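Local atomic coordinates of gala protein type 1, 3 or 4 (Legionella pneumophila subsp. pneumophila, PDB entry 4XA9), a protein that has a leucine-rich-repeat fold and may bind small GTPases and activate their GTP hydrolysis. Residues A[229-232]-A[238-241]; A[18-23]-A[36-41]. One frame throughout, in Å; residues are numbered along the deposited sequence. Where two conformers were deposited one is given.

Interaction 1: residues A[229-232]-A[238-241]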
ATOM      1  N   ILE A 229       9.766  21.733 -17.092  1.00 20.25           N
ATOM      2  CA  ILE A 229      10.800  20.945 -17.772  1.00 23.70           C
ATOM      3  C   ILE A 229      10.307  19.553 -18.188  1.00 23.26           C
ATOM      4  O   ILE A 229      10.523  19.118 -19.322  1.00 23.62           O
ATOM      5  CB  ILE A 229      12.045  20.774 -16.881  1.00 23.15           C
ATOM      6  CG1 ILE A 229      12.677  22.131 -16.585  1.00 24.18           C
ATOM      7  CG2 ILE A 229      13.063  19.849 -17.541  1.00 23.49           C
ATOM      8  CD1 ILE A 229      13.897  22.046 -15.691  1.00 24.08           C
ATOM      9  N   LEU A 230       9.659  18.855 -17.259  1.00 19.04           N
ATOM     10  CA  LEU A 230       9.144  17.514 -17.527  1.00 20.39           C
ATOM     11  C   LEU A 230       8.145  17.518 -18.680  1.00 23.19           C
ATOM     12  O   LEU A 230       8.135  16.605 -19.507  1.00 23.41           O
ATOM     13  CB  LEU A 230       8.494  16.924 -16.269  1.00 17.41           C
ATOM     14  CG  LEU A 230       9.430  16.546 -15.112  1.00 20.37           C
ATOM     15  CD1 LEU A 230       8.638  16.146 -13.877  1.00 20.34           C
ATOM     16  CD2 LEU A 230      10.374  15.419 -15.508  1.00 16.87           C
ATOM     17  N   GLU A 231       7.321  18.559 -18.752  1.00 25.34           N
ATOM     18  CA  GLU A 231       6.301  18.639 -19.793  1.00 26.82           C
ATOM     19  C   GLU A 231       6.855  18.937 -21.198  1.00 26.76           C
ATOM     20  O   GLU A 231       6.103  18.885 -22.170  1.00 25.30           O
ATOM     21  CB  GLU A 231       5.249  19.682 -19.412  1.00 30.51           C
ATOM     22  CG  GLU A 231       4.331  19.213 -18.271  1.00 35.05           C
ATOM     23  CD  GLU A 231       3.250  20.223 -17.905  1.00 40.53           C
ATOM     24  OE1 GLU A 231       3.407  21.420 -18.224  1.00 43.25           O
ATOM     25  OE2 GLU A 231       2.245  19.815 -17.282  1.00 41.95           O
ATOM     26  N   THR A 232       8.151  19.231 -21.319  1.00 22.36           N
ATOM     27  CA  THR A 232       8.747  19.376 -22.650  1.00 24.69           C
ATOM     28  C   THR A 232       8.948  18.010 -23.312  1.00 30.41           C
ATOM     29  O   THR A 232       9.079  17.916 -24.534  1.00 34.44           O
ATOM     30  CB  THR A 232      10.115  20.116 -22.633  1.00 23.37           C
ATOM     31  OG1 THR A 232      11.069  19.382 -21.855  1.00 26.24           O
ATOM     32  CG2 THR A 232       9.977  21.545 -22.084  1.00 20.36           C
ATOM     33  N   ASP A 238       1.968   9.475 -19.954  1.00 24.09           N
ATOM     34  CA  ASP A 238       1.438   9.374 -18.601  1.00 24.76           C
ATOM     35  C   ASP A 238       2.450   9.930 -17.617  1.00 20.76           C
ATOM     36  O   ASP A 238       3.360   9.226 -17.182  1.00 17.68           O
ATOM     37  CB  ASP A 238       1.075   7.927 -18.254  1.00 28.77           C
ATOM     38  CG  ASP A 238       0.505   7.781 -16.846  1.00 30.88           C
ATOM     39  OD1 ASP A 238       0.133   8.801 -16.224  1.00 31.36           O
ATOM     40  OD2 ASP A 238       0.415   6.636 -16.366  1.00 31.01           O
ATOM     41  N   LEU A 239       2.277  11.210 -17.293  1.00 19.30           N
ATOM     42  CA  LEU A 239       3.120  11.921 -16.342  1.00 19.99           C
ATOM     43  C   LEU A 239       2.333  12.220 -15.074  1.00 21.28           C
ATOM     44  O   LEU A 239       1.310  12.894 -15.126  1.00 22.90           O
ATOM     45  CB  LEU A 239       3.638  13.226 -16.959  1.00 21.29           C
ATOM     46  CG  LEU A 239       4.543  14.090 -16.079  1.00 22.86           C
ATOM     47  CD1 LEU A 239       5.858  13.376 -15.798  1.00 24.22           C
ATOM     48  CD2 LEU A 239       4.793  15.441 -16.729  1.00 21.84           C
ATOM     49  N   ASP A 240       2.804  11.720 -13.936  1.00 21.56           N
ATOM     50  CA  ASP A 240       2.120  11.964 -12.663  1.00 24.08           C
ATOM     51  C   ASP A 240       2.980  12.766 -11.696  1.00 21.28           C
ATOM     52  O   ASP A 240       4.083  12.352 -11.326  1.00 18.29           O
ATOM     53  CB  ASP A 240       1.710  10.645 -12.005  1.00 27.71           C
ATOM     54  CG  ASP A 240       1.033  10.851 -10.656  1.00 32.39           C
ATOM     55  OD1 ASP A 240       0.330  11.868 -10.489  1.00 29.99           O
ATOM     56  OD2 ASP A 240       1.214   9.996  -9.760  1.00 35.27           O
ATOM     57  N   LEU A 241       2.458  13.914 -11.277  1.00 20.05           N
ATOM     58  CA  LEU A 241       3.173  14.789 -10.363  1.00 20.66           C
ATOM     59  C   LEU A 241       2.345  15.159  -9.140  1.00 19.53           C
ATOM     60  O   LEU A 241       2.736  16.037  -8.375  1.00 21.11           O
ATOM     61  CB  LEU A 241       3.603  16.059 -11.091  1.00 19.40           C
ATOM     62  CG  LEU A 241       4.688  15.870 -12.144  1.00 23.22           C
ATOM     63  CD1 LEU A 241       4.805  17.131 -12.973  1.00 23.23           C
ATOM     64  CD2 LEU A 241       6.019  15.550 -11.472  1.00 21.43           C
TER
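Three leucines meet here, set by two different first torsions: Leu239 has CG anti to its own nitrogen (chi1 -180°), whereas Leu230 and Leu241 both hold CG beside the nitrogen and anti to the carbonyl carbon. From strand 238-240, Leu239 therefore sends CD2 to the C-terminal part of the helix that includes Leu230, where it lies 4.0 Å from CB of Leu230. The same methyl also touches the aliphatic part of Glu231, 4.1 Å from CG, the two side chains crossing at about a right angle. Two residues on, the ends of the other pair meet: Leu230 CD1 comes within 3.6 Å of Leu241 CD2, so Leu230 is touched near its root by Leu239 of the strand and at its end by Leu241, just past it. Leu215 and Leu217 of the preceding strand and its loop, with Phe206 of helix 203-207, also pack on Leu230. The carboxylate of Glu231 takes no part in the apolar contact; its OE2 forms a salt bridge to Lys227. The chemistry across the gap is thus wholly van der Waals: partly buried apolar packing joins helix to strand at the sheet's outermost strand within this chain, while the charge stays at the margin.

Interaction 2: residues A[18-23]-A[36-41]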
ATOM      1  N   ASN A  18      -9.728 -19.227 -15.334  1.00 21.60           N
ATOM      2  CA  ASN A  18      -8.825 -20.304 -14.930  1.00 20.39           C
ATOM      3  C   ASN A  18      -7.866 -19.818 -13.859  1.00 19.51           C
ATOM      4  O   ASN A  18      -6.642 -19.949 -13.957  1.00 19.38           O
ATOM      5  CB  ASN A  18      -8.074 -20.859 -16.139  1.00 19.63           C
ATOM      6  CG  ASN A  18      -8.929 -21.805 -16.951  1.00 21.19           C
ATOM      7  OD1 ASN A  18      -9.705 -22.577 -16.389  1.00 21.79           O
ATOM      8  ND2 ASN A  18      -8.801 -21.750 -18.272  1.00 20.82           N
ATOM      9  N   GLN A  19      -8.467 -19.252 -12.829  1.00 18.46           N
ATOM     10  CA  GLN A  19      -7.759 -18.578 -11.762  1.00 19.61           C
ATOM     11  C   GLN A  19      -8.316 -19.093 -10.446  1.00 20.92           C
ATOM     12  O   GLN A  19      -9.532 -19.239 -10.301  1.00 18.46           O
ATOM     13  CB  GLN A  19      -7.933 -17.059 -11.898  1.00 25.06           C
ATOM     14  CG  GLN A  19      -8.005 -16.293 -10.589  1.00 31.82           C
ATOM     15  CD  GLN A  19      -6.647 -15.845 -10.127  1.00 38.17           C
ATOM     16  OE1 GLN A  19      -5.645 -16.102 -10.792  1.00 39.52           O
ATOM     17  NE2 GLN A  19      -6.601 -15.167  -8.986  1.00 41.27           N
ATOM     18  N   LEU A  20      -7.432 -19.408  -9.505  1.00 18.40           N
ATOM     19  CA  LEU A  20      -7.858 -19.837  -8.177  1.00 18.19           C
ATOM     20  C   LEU A  20      -7.452 -18.789  -7.154  1.00 16.03           C
ATOM     21  O   LEU A  20      -6.267 -18.502  -7.003  1.00 17.70           O
ATOM     22  CB  LEU A  20      -7.252 -21.202  -7.818  1.00 13.86           C
ATOM     23  CG  LEU A  20      -7.601 -21.814  -6.453  1.00 14.43           C
ATOM     24  CD1 LEU A  20      -9.115 -21.923  -6.248  1.00 12.41           C
ATOM     25  CD2 LEU A  20      -6.933 -23.189  -6.293  1.00 15.07           C
ATOM     26  N   SER A  21      -8.430 -18.230  -6.442  1.00 16.11           N
ATOM     27  CA  SER A  21      -8.154 -17.200  -5.448  1.00 20.03           C
ATOM     28  C   SER A  21      -8.551 -17.649  -4.052  1.00 20.95           C
ATOM     29  O   SER A  21      -9.712 -17.989  -3.806  1.00 20.15           O
ATOM     30  CB  SER A  21      -8.879 -15.900  -5.803  1.00 25.88           C
ATOM     31  OG  SER A  21      -8.473 -15.438  -7.080  1.00 33.06           O
ATOM     32  N   LEU A  22      -7.575 -17.638  -3.146  1.00 18.34           N
ATOM     33  CA  LEU A  22      -7.742 -18.161  -1.792  1.00 16.79           C
ATOM     34  C   LEU A  22      -7.143 -17.200  -0.761  1.00 18.61           C
ATOM     35  O   LEU A  22      -6.503 -17.615   0.201  1.00 21.79           O
ATOM     36  CB  LEU A  22      -7.093 -19.537  -1.669  1.00 14.86           C
ATOM     37  CG  LEU A  22      -7.606 -20.666  -2.573  1.00 16.78           C
ATOM     38  CD1 LEU A  22      -6.640 -21.844  -2.541  1.00 19.68           C
ATOM     39  CD2 LEU A  22      -9.010 -21.113  -2.143  1.00 13.25           C
ATOM     40  N   SER A  23      -7.351 -15.908  -0.974  1.00 16.28           N
ATOM     41  CA  SER A  23      -6.805 -14.906  -0.067  0.53 18.98           C
ATOM     42  C   SER A  23      -7.630 -14.800   1.212  1.00 18.95           C
ATOM     43  O   SER A  23      -8.826 -15.091   1.222  1.00 21.02           O
ATOM     44  CB  SER A  23      -6.721 -13.538  -0.753  0.53 17.10           C
ATOM     45  OG  SER A  23      -8.009 -13.050  -1.070  0.53 15.61           O
ATOM     46  N   CYS A  36      -2.443 -28.353  -3.930  1.00 17.72           N
ATOM     47  CA  CYS A  36      -1.741 -28.866  -5.106  1.00 20.67           C
ATOM     48  C   CYS A  36      -2.493 -30.012  -5.761  1.00 23.49           C
ATOM     49  O   CYS A  36      -2.462 -30.168  -6.982  1.00 20.13           O
ATOM     50  CB  CYS A  36      -0.327 -29.314  -4.737  1.00 19.48           C
ATOM     51  SG  CYS A  36       0.747 -27.945  -4.248  1.00 24.46           S
ATOM     52  N   GLU A  37      -3.167 -30.817  -4.947  1.00 22.44           N
ATOM     53  CA  GLU A  37      -3.980 -31.900  -5.470  1.00 24.38           C
ATOM     54  C   GLU A  37      -5.090 -31.349  -6.347  1.00 20.56           C
ATOM     55  O   GLU A  37      -5.337 -31.844  -7.447  1.00 21.36           O
ATOM     56  CB  GLU A  37      -4.574 -32.726  -4.331  1.00 28.01           C
ATOM     57  CG  GLU A  37      -4.149 -34.159  -4.365  1.00 30.89           C
ATOM     58  CD  GLU A  37      -4.983 -35.037  -3.461  1.00 29.74           C
ATOM     59  OE1 GLU A  37      -5.527 -34.526  -2.454  1.00 27.43           O
ATOM     60  OE2 GLU A  37      -5.098 -36.239  -3.779  1.00 29.98           O
ATOM     61  N   PHE A  38      -5.757 -30.312  -5.855  1.00 19.83           N
ATOM     62  CA  PHE A  38      -6.826 -29.676  -6.608  1.00 18.96           C
ATOM     63  C   PHE A  38      -6.298 -29.065  -7.907  1.00 21.71           C
ATOM     64  O   PHE A  38      -6.940 -29.173  -8.954  1.00 22.95           O
ATOM     65  CB  PHE A  38      -7.515 -28.610  -5.753  1.00 17.30           C
ATOM     66  CG  PHE A  38      -8.698 -27.965  -6.415  1.00 19.11           C
ATOM     67  CD1 PHE A  38      -9.956 -28.556  -6.346  1.00 20.43           C
ATOM     68  CD2 PHE A  38      -8.563 -26.761  -7.087  1.00 18.81           C
ATOM     69  CE1 PHE A  38     -11.048 -27.966  -6.945  1.00 21.48           C
ATOM     70  CE2 PHE A  38      -9.649 -26.167  -7.691  1.00 20.46           C
ATOM     71  CZ  PHE A  38     -10.898 -26.771  -7.620  1.00 20.73           C
ATOM     72  N   LEU A  39      -5.131 -28.430  -7.838  1.00 18.76           N
ATOM     73  CA  LEU A  39      -4.530 -27.808  -9.023  1.00 19.05           C
ATOM     74  C   LEU A  39      -4.111 -28.861 -10.046  1.00 22.72           C
ATOM     75  O   LEU A  39      -4.242 -28.644 -11.246  1.00 19.66           O
ATOM     76  CB  LEU A  39      -3.331 -26.945  -8.632  1.00 15.50           C
ATOM     77  CG  LEU A  39      -3.668 -25.678  -7.834  1.00 16.96           C
ATOM     78  CD1 LEU A  39      -2.400 -25.057  -7.270  1.00 16.51           C
ATOM     79  CD2 LEU A  39      -4.415 -24.667  -8.698  1.00 16.83           C
ATOM     80  N   GLN A  40      -3.616 -30.001  -9.569  1.00 23.66           N
ATOM     81  CA  GLN A  40      -3.231 -31.099 -10.458  1.00 24.82           C
ATOM     82  C   GLN A  40      -4.447 -31.704 -11.155  1.00 24.12           C
ATOM     83  O   GLN A  40      -4.350 -32.179 -12.288  1.00 21.52           O
ATOM     84  CB  GLN A  40      -2.473 -32.173  -9.677  1.00 23.44           C
ATOM     85  CG  GLN A  40      -1.062 -31.747  -9.319  1.00 24.67           C
ATOM     86  CD  GLN A  40      -0.437 -32.621  -8.261  1.00 28.91           C
ATOM     87  OE1 GLN A  40      -1.132 -33.360  -7.556  1.00 31.14           O
ATOM     88  NE2 GLN A  40       0.887 -32.549  -8.142  1.00 27.44           N
ATOM     89  N   ASN A  41      -5.587 -31.671 -10.471  1.00 21.80           N
ATOM     90  CA  ASN A  41      -6.863 -32.098 -11.033  1.00 24.35           C
ATOM     91  C   ASN A  41      -7.450 -31.089 -12.019  1.00 24.91           C
ATOM     92  O   ASN A  41      -8.359 -31.416 -12.781  1.00 20.98           O
ATOM     93  CB  ASN A  41      -7.880 -32.344  -9.911  1.00 30.21           C
ATOM     94  CG  ASN A  41      -7.635 -33.644  -9.164  1.00 36.35           C
ATOM     95  OD1 ASN A  41      -6.643 -34.337  -9.396  1.00 39.53           O
ATOM     96  ND2 ASN A  41      -8.536 -33.971  -8.244  1.00 36.02           N
TER
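At the N-terminal end of a leucine-rich-repeat array, this contact joins strand 19-21 to the helix that follows it, within the beta-alpha-beta unit formed by strand 19-21, helix 32-41 and strand 47-49. A single methyl carries it: CD2 of Leu20 reaches two consecutive helix residues, lying 3.8 Å from Leu39 CD2 and 4.0 Å from Phe38 CD2. With CG anti to the backbone nitrogen (chi1 -180°), the side chain runs out from the strand toward the helix and brings that methyl up to it. Backbone separation is correspondingly wide, 8.7 Å between the CA atoms of Leu20 and Leu39, and the side chains bridge it.

The two helix residues arrive differently. Phe38 points its CB toward the strand and presents the CD2 corner of its ring, which the methyl approaches obliquely. Leu39 sets its CB off at a slant, yet its CD2 still reaches Leu20, and the meeting is methyl to methyl. Both pairs of side chains cross at an angle, and the contact between the segments is apolar throughout.

Around the same spot, Leu9 of helix 6-12 touches both Leu20 and Phe38, Leu35 from the preceding turn of helix 32-41 also packs on Leu20, and Leu48 of the next strand meets both Leu20 and Leu39. Leu20 is buried here, while its backbone pairs with Ser47 and Asp49 of strand 47-49. The Phe38 ring also meets that of His42, the planes at about 35°. Strand leucines turned inward against helix side chains, with the backbone continuing a parallel sheet, are the hallmark of the leucine-rich-repeat solenoid.

Overall arrangement
From the N terminus the chain passes helix 6-12 and short strand 13-14 before strand 19-21, whose contact with helix 32-41 is interaction 2; it closes a loop with 12 residues between its segments. The sheet then grows, strand by parallel strand, with a helix between successive strands. Near the modelled C terminus, interaction 1 closes a shorter loop of five residues from the end of helix 224-230 to strand 238-240. The two loops are in series, neither nested nor crossed. Their centres are 43 Å apart, on opposite sides of the chain's centre, yet both reach the same sheet. In interaction 2 a strand packs on the helix that follows it; in interaction 1 a helix packs on the strand that follows it.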